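Local coordinates for protein octopine dehydrogenase (Pecten maximus, PDB 3IQD) that catalyses the NADH-dependent reductive condensation of L-arginine with pyruvate to D-octopine, and the reverse oxidation of octopine, at residues M138-T143 against A167-K172; M203-Y208 against N267-D272; K273-W278 against H291-A296. One frame throughout, in Å; residues are numbered along the deposited sequence.

Interaction 1 of 3, residues M138-T143 against A167-K172. With AG2 (agmatine), chain C.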
loop_
_atom_site.group_PDB
_atom_site.type_symbol
_atom_site.label_atom_id
_atom_site.label_comp_id
_atom_site.label_asym_id
_atom_site.label_seq_id
_atom_site.Cartn_x
_atom_site.Cartn_y
_atom_site.Cartn_z
ATOM N N MET A 138 11.316 7.296 -6.715
ATOM C CA MET A 138 10.068 6.904 -6.080
ATOM C C MET A 138 10.076 5.412 -5.763
ATOM O O MET A 138 10.163 4.580 -6.666
ATOM C CB MET A 138 8.891 7.279 -6.979
ATOM C CG MET A 138 8.817 8.768 -7.276
ATOM S SD MET A 138 7.561 9.195 -8.485
ATOM C CE MET A 138 8.370 8.751 -10.026
ATOM N N MET A 139 9.998 5.084 -4.476
ATOM C CA MET A 139 10.084 3.700 -4.012
ATOM C C MET A 139 8.736 3.223 -3.483
ATOM O O MET A 139 8.146 3.866 -2.615
ATOM C CB MET A 139 11.147 3.581 -2.917
ATOM C CG MET A 139 11.771 2.207 -2.773
ATOM S SD MET A 139 13.113 2.251 -1.578
ATOM C CE MET A 139 13.742 0.580 -1.683
ATOM N N SER A 140 8.258 2.095 -3.995
ATOM C CA SER A 140 6.944 1.589 -3.615
ATOM C C SER A 140 7.017 0.225 -2.940
ATOM O O SER A 140 7.413 -0.759 -3.571
ATOM C CB SER A 140 6.025 1.526 -4.838
ATOM O OG SER A 140 5.658 2.831 -5.263
ATOM N N PHE A 141 6.634 0.173 -1.665
ATOM C CA PHE A 141 6.635 -1.076 -0.896
ATOM C C PHE A 141 5.266 -1.734 -0.913
ATOM O O PHE A 141 4.246 -1.054 -0.766
ATOM C CB PHE A 141 7.067 -0.824 0.550
ATOM C CG PHE A 141 8.557 -0.740 0.734
ATOM C CD1 PHE A 141 9.232 0.459 0.523
ATOM C CD2 PHE A 141 9.286 -1.865 1.130
ATOM C CE1 PHE A 141 10.617 0.537 0.697
ATOM C CE2 PHE A 141 10.674 -1.801 1.304
ATOM C CZ PHE A 141 11.341 -0.600 1.088
ATOM N N GLU A 142 5.256 -3.058 -1.077
ATOM C CA GLU A 142 4.015 -3.840 -1.246
ATOM C C GLU A 142 2.991 -3.687 -0.109
ATOM O O GLU A 142 1.809 -3.452 -0.359
ATOM C CB GLU A 142 4.330 -5.322 -1.520
ATOM C CG GLU A 142 5.338 -5.973 -0.558
ATOM C CD GLU A 142 5.609 -7.451 -0.863
ATOM O OE1 GLU A 142 4.892 -8.049 -1.697
ATOM O OE2 GLU A 142 6.546 -8.017 -0.262
ATOM N N THR A 143 3.461 -3.814 1.130
ATOM C CA THR A 143 2.628 -3.677 2.323
ATOM C C THR A 143 3.471 -3.089 3.463
ATOM O O THR A 143 4.620 -2.713 3.249
ATOM C CB THR A 143 1.962 -5.036 2.718
ATOM O OG1 THR A 143 1.012 -4.833 3.770
ATOM C CG2 THR A 143 2.984 -6.063 3.164
ATOM N N ALA A 167 8.955 -6.802 -0.664
ATOM C CA ALA A 167 9.396 -6.297 -1.957
ATOM C C ALA A 167 9.102 -4.812 -2.096
ATOM O O ALA A 167 8.152 -4.299 -1.499
ATOM C CB ALA A 167 8.733 -7.073 -3.079
ATOM N N ALA A 168 9.930 -4.128 -2.882
ATOM C CA ALA A 168 9.707 -2.728 -3.228
ATOM C C ALA A 168 10.157 -2.465 -4.655
ATOM O O ALA A 168 11.137 -3.043 -5.116
ATOM C CB ALA A 168 10.438 -1.810 -2.267
ATOM N N SER A 169 9.434 -1.602 -5.358
ATOM C CA SER A 169 9.843 -1.183 -6.691
ATOM C C SER A 169 10.571 0.144 -6.597
ATOM O O SER A 169 10.543 0.803 -5.556
ATOM C CB SER A 169 8.637 -1.051 -7.616
ATOM O OG SER A 169 7.923 0.149 -7.358
ATOM N N LEU A 170 11.216 0.541 -7.688
ATOM C CA LEU A 170 11.945 1.802 -7.726
ATOM C C LEU A 170 11.917 2.437 -9.110
ATOM O O LEU A 170 12.245 1.790 -10.101
ATOM C CB LEU A 170 13.392 1.582 -7.276
ATOM C CG LEU A 170 14.319 2.798 -7.227
ATOM C CD1 LEU A 170 13.970 3.710 -6.052
ATOM C CD2 LEU A 170 15.755 2.327 -7.136
ATOM N N ILE A 171 11.506 3.700 -9.165
ATOM C CA ILE A 171 11.682 4.520 -10.365
ATOM C C ILE A 171 12.851 5.455 -10.093
ATOM O O ILE A 171 12.743 6.369 -9.267
ATOM C CB ILE A 171 10.426 5.339 -10.709
ATOM C CG1 ILE A 171 9.254 4.407 -11.033
ATOM C CG2 ILE A 171 10.713 6.288 -11.870
ATOM C CD1 ILE A 171 7.943 5.120 -11.248
ATOM N N LYS A 172 13.973 5.203 -10.765
ATOM C CA LYS A 172 15.174 6.010 -10.565
ATOM C C LYS A 172 15.032 7.377 -11.213
ATOM O O LYS A 172 14.579 7.490 -12.346
ATOM C CB LYS A 172 16.415 5.289 -11.103
ATOM C CG LYS A 172 16.953 4.220 -10.161
ATOM C CD LYS A 172 17.964 3.308 -10.837
ATOM C CE LYS A 172 19.395 3.790 -10.641
ATOM N NZ LYS A 172 20.365 2.713 -11.004
HETATM N N AG2 C . -3.658 -5.754 2.382
HETATM C CA AG2 C . -2.195 -5.764 2.102
HETATM C CB AG2 C . -1.735 -7.177 1.742
HETATM C CG AG2 C . -0.301 -7.272 1.247
HETATM C CD AG2 C . -0.215 -7.122 -0.267
HETATM N NE AG2 C . 0.754 -8.045 -0.857
HETATM C CZ AG2 C . 1.439 -7.807 -1.973
HETATM N NH1 AG2 C . 1.275 -6.669 -2.636
HETATM N NH2 AG2 C . 2.295 -8.712 -2.427
#
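Glu-142 and Ala-167 meet at the end of two antiparallel strand segments, 138-141 and 167-171. The side chain of Glu-142 works in two directions. Its CB lies 3.5 Å from NH1 of agmatine. CG stands between the backbone N and the carbonyl carbon (chi1 49°), and comes close to the carbonyl oxygen of Ala-167. From there the chain runs on extended (chi2 179°), which brings CD and OE2 to the backbone N of Ala-167. OE2 accepts the backbone N of Ala-167 at 2.7 Å; this donor comes from above the carboxylate plane. OE1 turns to the ligand and lies 2.8 Å from agmatine NH2. The backbone N of Glu-142 gives a further bond to Ala-167 O. One oxygen is thus tied to the strand while the other meets the guanidinium end of the ligand.

Farther along, Met-138 with Ile-171 and Ser-140 with Ser-169 are hydrogen-bonded pairs. Met-139 with Leu-170 and Phe-141 with Ala-168 are non-hydrogen-bonded pairs. On the sheet face that carries Phe-141 and Met-139, Ala-168 CB lies over the ring centre, 3.4 Å from the Phe-141 ring centroid, a CH-pi contact. Met-139 CE reaches the same methyl, and helix 180-188 covers this side. On the other face, Met-138 CE touches both Ile-171 CD1 and CG2, beside helix 121-129. Ser-140 OG there bonds to Glu-122 and Ser-117. Thr-143, next after Glu-142 and a pyruvate-binding residue, packs its CB against agmatine CG. This is an antiparallel strand pair whose end forms part of the substrate site of an opine dehydrogenase.

Interaction 2 of 3, residues M203-Y208 against N267-D272. Unlike the reference sequence in segment 267-272: Asp-272 (reference Val). With AG2 (agmatine), chain C.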
loop_
_atom_site.group_PDB
_atom_site.type_symbol
_atom_site.label_atom_id
_atom_site.label_comp_id
_atom_site.label_asym_id
_atom_site.label_seq_id
_atom_site.Cartn_x
_atom_site.Cartn_y
_atom_site.Cartn_z
ATOM N N MET A 203 4.883 -4.254 -9.363
ATOM C CA MET A 203 4.609 -4.040 -7.950
ATOM C C MET A 203 3.179 -3.549 -7.713
ATOM O O MET A 203 2.509 -3.987 -6.773
ATOM C CB MET A 203 5.627 -3.035 -7.400
ATOM C CG MET A 203 5.338 -2.479 -6.011
ATOM S SD MET A 203 5.273 -3.743 -4.730
ATOM C CE MET A 203 6.857 -4.561 -4.951
ATOM N N LEU A 204 2.729 -2.635 -8.571
ATOM C CA LEU A 204 1.365 -2.113 -8.527
ATOM C C LEU A 204 0.343 -3.222 -8.796
ATOM O O LEU A 204 -0.628 -3.363 -8.058
ATOM C CB LEU A 204 1.211 -0.962 -9.538
ATOM C CG LEU A 204 -0.098 -0.176 -9.676
ATOM C CD1 LEU A 204 0.208 1.173 -10.266
ATOM C CD2 LEU A 204 -1.126 -0.897 -10.540
ATOM N N ILE A 205 0.569 -4.000 -9.851
ATOM C CA ILE A 205 -0.322 -5.103 -10.214
ATOM C C ILE A 205 -0.301 -6.228 -9.164
ATOM O O ILE A 205 -1.346 -6.774 -8.819
ATOM C CB ILE A 205 0.003 -5.658 -11.627
ATOM C CG1 ILE A 205 -0.143 -4.554 -12.679
ATOM C CG2 ILE A 205 -0.906 -6.823 -11.971
ATOM C CD1 ILE A 205 0.561 -4.847 -13.994
ATOM N N MET A 206 0.884 -6.549 -8.649
ATOM C CA MET A 206 1.046 -7.583 -7.626
ATOM C C MET A 206 0.390 -7.229 -6.289
ATOM O O MET A 206 0.410 -8.030 -5.343
ATOM C CB MET A 206 2.526 -7.897 -7.414
ATOM C CG MET A 206 3.152 -8.701 -8.544
ATOM S SD MET A 206 2.342 -10.285 -8.788
ATOM C CE MET A 206 2.853 -11.138 -7.303
ATOM N N SER A 207 -0.194 -6.032 -6.219
ATOM C CA SER A 207 -0.994 -5.622 -5.068
ATOM C C SER A 207 -2.226 -6.501 -4.916
ATOM O O SER A 207 -2.799 -6.601 -3.832
ATOM C CB SER A 207 -1.419 -4.163 -5.204
ATOM O OG SER A 207 -0.290 -3.313 -5.130
ATOM N N TYR A 208 -2.624 -7.134 -6.017
ATOM C CA TYR A 208 -3.818 -7.962 -6.058
ATOM C C TYR A 208 -4.955 -7.233 -5.344
ATOM O O TYR A 208 -5.569 -7.774 -4.416
ATOM C CB TYR A 208 -3.557 -9.328 -5.407
ATOM C CG TYR A 208 -2.579 -10.228 -6.133
ATOM C CD1 TYR A 208 -2.548 -10.294 -7.533
ATOM C CD2 TYR A 208 -1.705 -11.049 -5.419
ATOM C CE1 TYR A 208 -1.658 -11.136 -8.200
ATOM C CE2 TYR A 208 -0.811 -11.895 -6.075
ATOM C CZ TYR A 208 -0.797 -11.933 -7.461
ATOM O OH TYR A 208 0.083 -12.765 -8.105
ATOM N N ASN A 267 10.591 -3.095 -20.736
ATOM C CA ASN A 267 9.850 -3.029 -19.481
ATOM C C ASN A 267 9.537 -4.433 -18.968
ATOM O O ASN A 267 8.520 -5.030 -19.330
ATOM C CB ASN A 267 8.573 -2.204 -19.661
ATOM C CG ASN A 267 8.856 -0.728 -19.848
ATOM O OD1 ASN A 267 9.170 -0.018 -18.895
ATOM N ND2 ASN A 267 8.738 -0.257 -21.082
ATOM N N ASP A 268 10.432 -4.954 -18.129
ATOM C CA ASP A 268 10.346 -6.331 -17.643
ATOM C C ASP A 268 9.309 -6.496 -16.526
ATOM O O ASP A 268 9.548 -6.130 -15.375
ATOM C CB ASP A 268 11.731 -6.818 -17.195
ATOM C CG ASP A 268 11.732 -8.270 -16.726
ATOM O OD1 ASP A 268 12.773 -8.716 -16.188
ATOM O OD2 ASP A 268 10.709 -8.968 -16.893
ATOM N N LEU A 269 8.157 -7.052 -16.885
ATOM C CA LEU A 269 7.078 -7.311 -15.937
ATOM C C LEU A 269 6.809 -8.810 -15.831
ATOM O O LEU A 269 5.665 -9.233 -15.647
ATOM C CB LEU A 269 5.802 -6.584 -16.374
ATOM C CG LEU A 269 5.532 -5.134 -15.971
ATOM C CD1 LEU A 269 6.525 -4.169 -16.593
ATOM C CD2 LEU A 269 4.115 -4.755 -16.374
ATOM N N SER A 270 7.867 -9.608 -15.946
ATOM C CA SER A 270 7.744 -11.066 -15.947
ATOM C C SER A 270 7.553 -11.647 -14.543
ATOM O O SER A 270 7.184 -12.818 -14.394
ATOM C CB SER A 270 8.947 -11.708 -16.640
ATOM O OG SER A 270 10.141 -11.456 -15.923
ATOM N N ASP A 271 7.793 -10.828 -13.521
ATOM C CA ASP A 271 7.589 -11.255 -12.139
ATOM C C ASP A 271 6.136 -11.143 -11.692
ATOM O O ASP A 271 5.830 -11.397 -10.530
ATOM C CB ASP A 271 8.509 -10.499 -11.175
ATOM C CG ASP A 271 9.926 -11.045 -11.160
ATOM O OD1 ASP A 271 10.324 -11.755 -12.109
ATOM O OD2 ASP A 271 10.655 -10.745 -10.197
ATOM N N ASP A 272 5.247 -10.757 -12.605
ATOM C CA ASP A 272 3.815 -10.916 -12.378
ATOM C C ASP A 272 3.482 -12.390 -12.431
ATOM O O ASP A 272 3.593 -13.027 -13.482
ATOM C CB ASP A 272 2.998 -10.186 -13.432
ATOM C CG ASP A 272 2.922 -8.718 -13.177
ATOM O OD1 ASP A 272 3.831 -7.981 -13.633
ATOM O OD2 ASP A 272 1.942 -8.305 -12.520
HETATM N N AG2 C . -3.658 -5.754 2.382
HETATM C CA AG2 C . -2.195 -5.764 2.102
HETATM C CB AG2 C . -1.735 -7.177 1.742
HETATM C CG AG2 C . -0.301 -7.272 1.247
HETATM C CD AG2 C . -0.215 -7.122 -0.267
HETATM N NE AG2 C . 0.754 -8.045 -0.857
HETATM C CZ AG2 C . 1.439 -7.807 -1.973
HETATM N NH1 AG2 C . 1.275 -6.669 -2.636
HETATM N NH2 AG2 C . 2.295 -8.712 -2.427
#
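The C-terminal end of helix 200-205 packs against the loop before helix 275-283, in the alpha-helical domain that helps bind arginine. The contact is made by Ile-205 and Met-206 on one side and Leu-269, Asp-271 and Asp-272 on the other. Each segment holds a type I turn, Ile-205 to Tyr-208 and Leu-269 to Asp-272. No hydrogen bond crosses between them.

The side chains of Ile-205 and Asp-272 cross at about a right angle. Asp-272, which differs from the reference sequence, brings its OD2 to 3.3 Å from Ile-205 CG2. Ile-205 CD1 reaches on to Leu-269 CD2 at 4.3 Å. The Met-206 and Asp-272 side chains lie alongside each other, pointing opposite ways. The Met-206 chain is bent at chi2 (-60°) and again at chi3, and its SD lies 3.9 Å from Asp-272 CA, with Asp-271 O also near. Asp-271 turns its carboxylate away to a salt bridge with Lys-198.

Within the loop, Asp-268 OD2 accepts both Ser-270 N and Ser-270 OG, the former closing an Asx turn. The hydroxyl uses the syn lone pair, while the amide comes from the anti side, tilted out of the carboxylate plane. Just past the helix, Met-206 O lies over one face of the Tyr-208 ring, offset toward the rim. That same oxygen accepts agmatine NH1 at 3.2 Å.

Interaction 3 of 3, residues K273-W278 against H291-A296. With AG2 (agmatine), chain C.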
loop_
_atom_site.group_PDB
_atom_site.type_symbol
_atom_site.label_atom_id
_atom_site.label_comp_id
_atom_site.label_asym_id
_atom_site.label_seq_id
_atom_site.Cartn_x
_atom_site.Cartn_y
_atom_site.Cartn_z
ATOM N N LYS A 273 3.087 -12.924 -11.285
ATOM C CA LYS A 273 2.851 -14.349 -11.141
ATOM C C LYS A 273 1.431 -14.628 -10.667
ATOM O O LYS A 273 0.704 -13.710 -10.281
ATOM C CB LYS A 273 3.890 -14.975 -10.200
ATOM C CG LYS A 273 4.218 -14.144 -8.952
ATOM C CD LYS A 273 5.475 -14.652 -8.236
ATOM C CE LYS A 273 6.747 -14.307 -9.009
ATOM N NZ LYS A 273 7.917 -15.113 -8.568
ATOM N N ASP A 274 1.040 -15.898 -10.730
ATOM C CA ASP A 274 -0.244 -16.341 -10.229
ATOM C C ASP A 274 -0.321 -16.080 -8.744
ATOM O O ASP A 274 0.668 -16.226 -8.029
ATOM C CB ASP A 274 -0.434 -17.837 -10.491
ATOM C CG ASP A 274 -1.150 -18.115 -11.796
ATOM O OD1 ASP A 274 -0.545 -18.772 -12.675
ATOM O OD2 ASP A 274 -2.318 -17.676 -11.941
ATOM N N ILE A 275 -1.504 -15.686 -8.288
ATOM C CA ILE A 275 -1.764 -15.504 -6.868
ATOM C C ILE A 275 -1.447 -16.787 -6.087
ATOM O O ILE A 275 -0.906 -16.729 -4.980
ATOM C CB ILE A 275 -3.216 -15.010 -6.617
ATOM C CG1 ILE A 275 -3.393 -14.566 -5.164
ATOM C CG2 ILE A 275 -4.257 -16.063 -7.043
ATOM C CD1 ILE A 275 -4.459 -13.516 -4.987
ATOM N N TYR A 276 -1.764 -17.935 -6.687
ATOM C CA TYR A 276 -1.470 -19.237 -6.097
ATOM C C TYR A 276 0.033 -19.448 -5.995
ATOM O O TYR A 276 0.541 -19.881 -4.958
ATOM C CB TYR A 276 -2.118 -20.355 -6.921
ATOM C CG TYR A 276 -1.722 -21.758 -6.510
ATOM C CD1 TYR A 276 -1.809 -22.170 -5.181
ATOM C CD2 TYR A 276 -1.278 -22.678 -7.454
ATOM C CE1 TYR A 276 -1.455 -23.453 -4.801
ATOM C CE2 TYR A 276 -0.924 -23.970 -7.084
ATOM C CZ TYR A 276 -1.015 -24.347 -5.753
ATOM O OH TYR A 276 -0.662 -25.617 -5.370
ATOM N N GLN A 277 0.727 -19.131 -7.084
ATOM C CA GLN A 277 2.178 -19.183 -7.147
ATOM C C GLN A 277 2.785 -18.180 -6.166
ATOM O O GLN A 277 3.870 -18.406 -5.628
ATOM C CB GLN A 277 2.629 -18.884 -8.577
ATOM C CG GLN A 277 4.076 -19.213 -8.885
ATOM C CD GLN A 277 4.395 -19.081 -10.368
ATOM O OE1 GLN A 277 3.789 -18.272 -11.087
ATOM N NE2 GLN A 277 5.356 -19.878 -10.836
ATOM N N TRP A 278 2.071 -17.079 -5.932
ATOM C CA TRP A 278 2.512 -16.049 -4.996
ATOM C C TRP A 278 2.367 -16.499 -3.547
ATOM O O TRP A 278 3.267 -16.272 -2.737
ATOM C CB TRP A 278 1.759 -14.732 -5.230
ATOM C CG TRP A 278 2.116 -13.664 -4.237
ATOM C CD1 TRP A 278 3.163 -12.789 -4.313
ATOM C CD2 TRP A 278 1.435 -13.370 -3.013
ATOM N NE1 TRP A 278 3.171 -11.965 -3.215
ATOM C CE2 TRP A 278 2.124 -12.300 -2.399
ATOM C CE3 TRP A 278 0.310 -13.909 -2.370
ATOM C CZ2 TRP A 278 1.723 -11.755 -1.174
ATOM C CZ3 TRP A 278 -0.089 -13.368 -1.152
ATOM C CH2 TRP A 278 0.617 -12.301 -0.568
ATOM N N HIS A 291 -2.015 -27.941 -2.057
ATOM C CA HIS A 291 -2.166 -28.578 -3.376
ATOM C C HIS A 291 -2.909 -27.726 -4.412
ATOM O O HIS A 291 -2.737 -27.923 -5.614
ATOM C CB HIS A 291 -2.739 -30.004 -3.273
ATOM C CG HIS A 291 -4.198 -30.067 -2.931
ATOM N ND1 HIS A 291 -5.188 -30.070 -3.890
ATOM C CD2 HIS A 291 -4.829 -30.170 -1.737
ATOM C CE1 HIS A 291 -6.368 -30.155 -3.301
ATOM N NE2 HIS A 291 -6.177 -30.219 -1.995
ATOM N N ASP A 292 -3.723 -26.783 -3.940
ATOM C CA ASP A 292 -4.327 -25.759 -4.804
ATOM C C ASP A 292 -4.573 -24.456 -4.041
ATOM O O ASP A 292 -4.334 -24.386 -2.834
ATOM C CB ASP A 292 -5.616 -26.263 -5.479
ATOM C CG ASP A 292 -6.707 -26.639 -4.486
ATOM O OD1 ASP A 292 -7.561 -27.465 -4.859
ATOM O OD2 ASP A 292 -6.726 -26.122 -3.348
ATOM N N LEU A 293 -5.052 -23.434 -4.748
ATOM C CA LEU A 293 -5.267 -22.112 -4.158
ATOM C C LEU A 293 -6.271 -22.123 -3.002
ATOM O O LEU A 293 -6.013 -21.529 -1.949
ATOM C CB LEU A 293 -5.686 -21.104 -5.228
ATOM C CG LEU A 293 -5.897 -19.658 -4.771
ATOM C CD1 LEU A 293 -4.590 -19.004 -4.314
ATOM C CD2 LEU A 293 -6.559 -18.848 -5.878
ATOM N N TYR A 294 -7.402 -22.802 -3.197
ATOM C CA TYR A 294 -8.419 -22.904 -2.156
ATOM C C TYR A 294 -7.809 -23.373 -0.838
ATOM O O TYR A 294 -7.948 -22.702 0.190
ATOM C CB TYR A 294 -9.564 -23.831 -2.575
ATOM C CG TYR A 294 -10.541 -24.108 -1.457
ATOM C CD1 TYR A 294 -11.444 -23.129 -1.034
ATOM C CD2 TYR A 294 -10.557 -25.344 -0.807
ATOM C CE1 TYR A 294 -12.342 -23.373 0.004
ATOM C CE2 TYR A 294 -11.452 -25.600 0.231
ATOM C CZ TYR A 294 -12.340 -24.610 0.629
ATOM O OH TYR A 294 -13.225 -24.854 1.650
ATOM N N HIS A 295 -7.125 -24.514 -0.884
ATOM C CA HIS A 295 -6.490 -25.085 0.297
ATOM C C HIS A 295 -5.314 -24.249 0.803
ATOM O O HIS A 295 -5.073 -24.187 2.010
ATOM C CB HIS A 295 -6.073 -26.529 0.032
ATOM C CG HIS A 295 -7.231 -27.462 -0.145
ATOM N ND1 HIS A 295 -7.811 -27.705 -1.373
ATOM C CD2 HIS A 295 -7.929 -28.196 0.753
ATOM C CE1 HIS A 295 -8.813 -28.554 -1.223
ATOM N NE2 HIS A 295 -8.906 -28.867 0.057
ATOM N N ALA A 296 -4.601 -23.592 -0.111
ATOM C CA ALA A 296 -3.488 -22.717 0.261
ATOM C C ALA A 296 -3.949 -21.583 1.176
ATOM O O ALA A 296 -3.273 -21.246 2.151
ATOM C CB ALA A 296 -2.805 -22.162 -0.981
HETATM N N AG2 C . -3.658 -5.754 2.382
HETATM C CA AG2 C . -2.195 -5.764 2.102
HETATM C CB AG2 C . -1.735 -7.177 1.742
HETATM C CG AG2 C . -0.301 -7.272 1.247
HETATM C CD AG2 C . -0.215 -7.122 -0.267
HETATM N NE AG2 C . 0.754 -8.045 -0.857
HETATM C CZ AG2 C . 1.439 -7.807 -1.973
HETATM N NH1 AG2 C . 1.275 -6.669 -2.636
HETATM N NH2 AG2 C . 2.295 -8.712 -2.427
#
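Tyr-276 reaches its ring obliquely across the start of helix 293-298, and Leu-293 fills the angle between that ring and Ile-275. The Tyr-276 CG is anti to the backbone N (chi1 172°), which carries the ring out across the backbone of Asp-292 and Leu-293. Its CE1 lies 3.4 Å from Asp-292 C, and Ala-296 CB meets the ring at its edge. The hydroxyl ends 3.1 Å from His-291 O, but its hydrogen bond is to Asp-290 O. Leu-293 CD1 packs on Tyr-276 CB. Its other methyl, CD2, reaches Ile-275 CG2 at 3.8 Å, and the Leu-293 and Ile-275 side chains meet roughly perpendicular. Replacing Tyr-276 with an alanine would probably uncover the backbone at Asp-292 and leave Asp-290 O without its hydroxyl partner.

Asp-292 is the N-cap of its helix. Its OD2 accepts the backbone N of His-295 at 3.0 Å and also His-295 ND1, with OD2 close to the plane of the His-295 ring. Trp-278 CZ2 comes near agmatine NH2.

The two helix starts, 275-283 and 293-298, both border helix 240-263: Leu-293 touches Thr-247, and Ile-275 N bonds to Ser-250.

The three contacts follow one another along the chain, each closing before the next opens. Interactions 1 and 2 have centres about 11 Å apart and touch through Met-203, which packs on Ser-140, Glu-142, Ala-167 and Ser-169. Interactions 2 and 3 have centres about 16 Å apart and lie in the alpha-helical domain. They meet where Tyr-208 OH bonds to Lys-273 O and Met-206 packs on Trp-278. The centres of interactions 1 and 3 are about 24 Å apart, with no direct touch. One segment of each contact nevertheless borders agmatine. The end of a strand, the end of a helix and the start of another thus line one ligand site, consistent with arginine binding between the sheet and the helical domain.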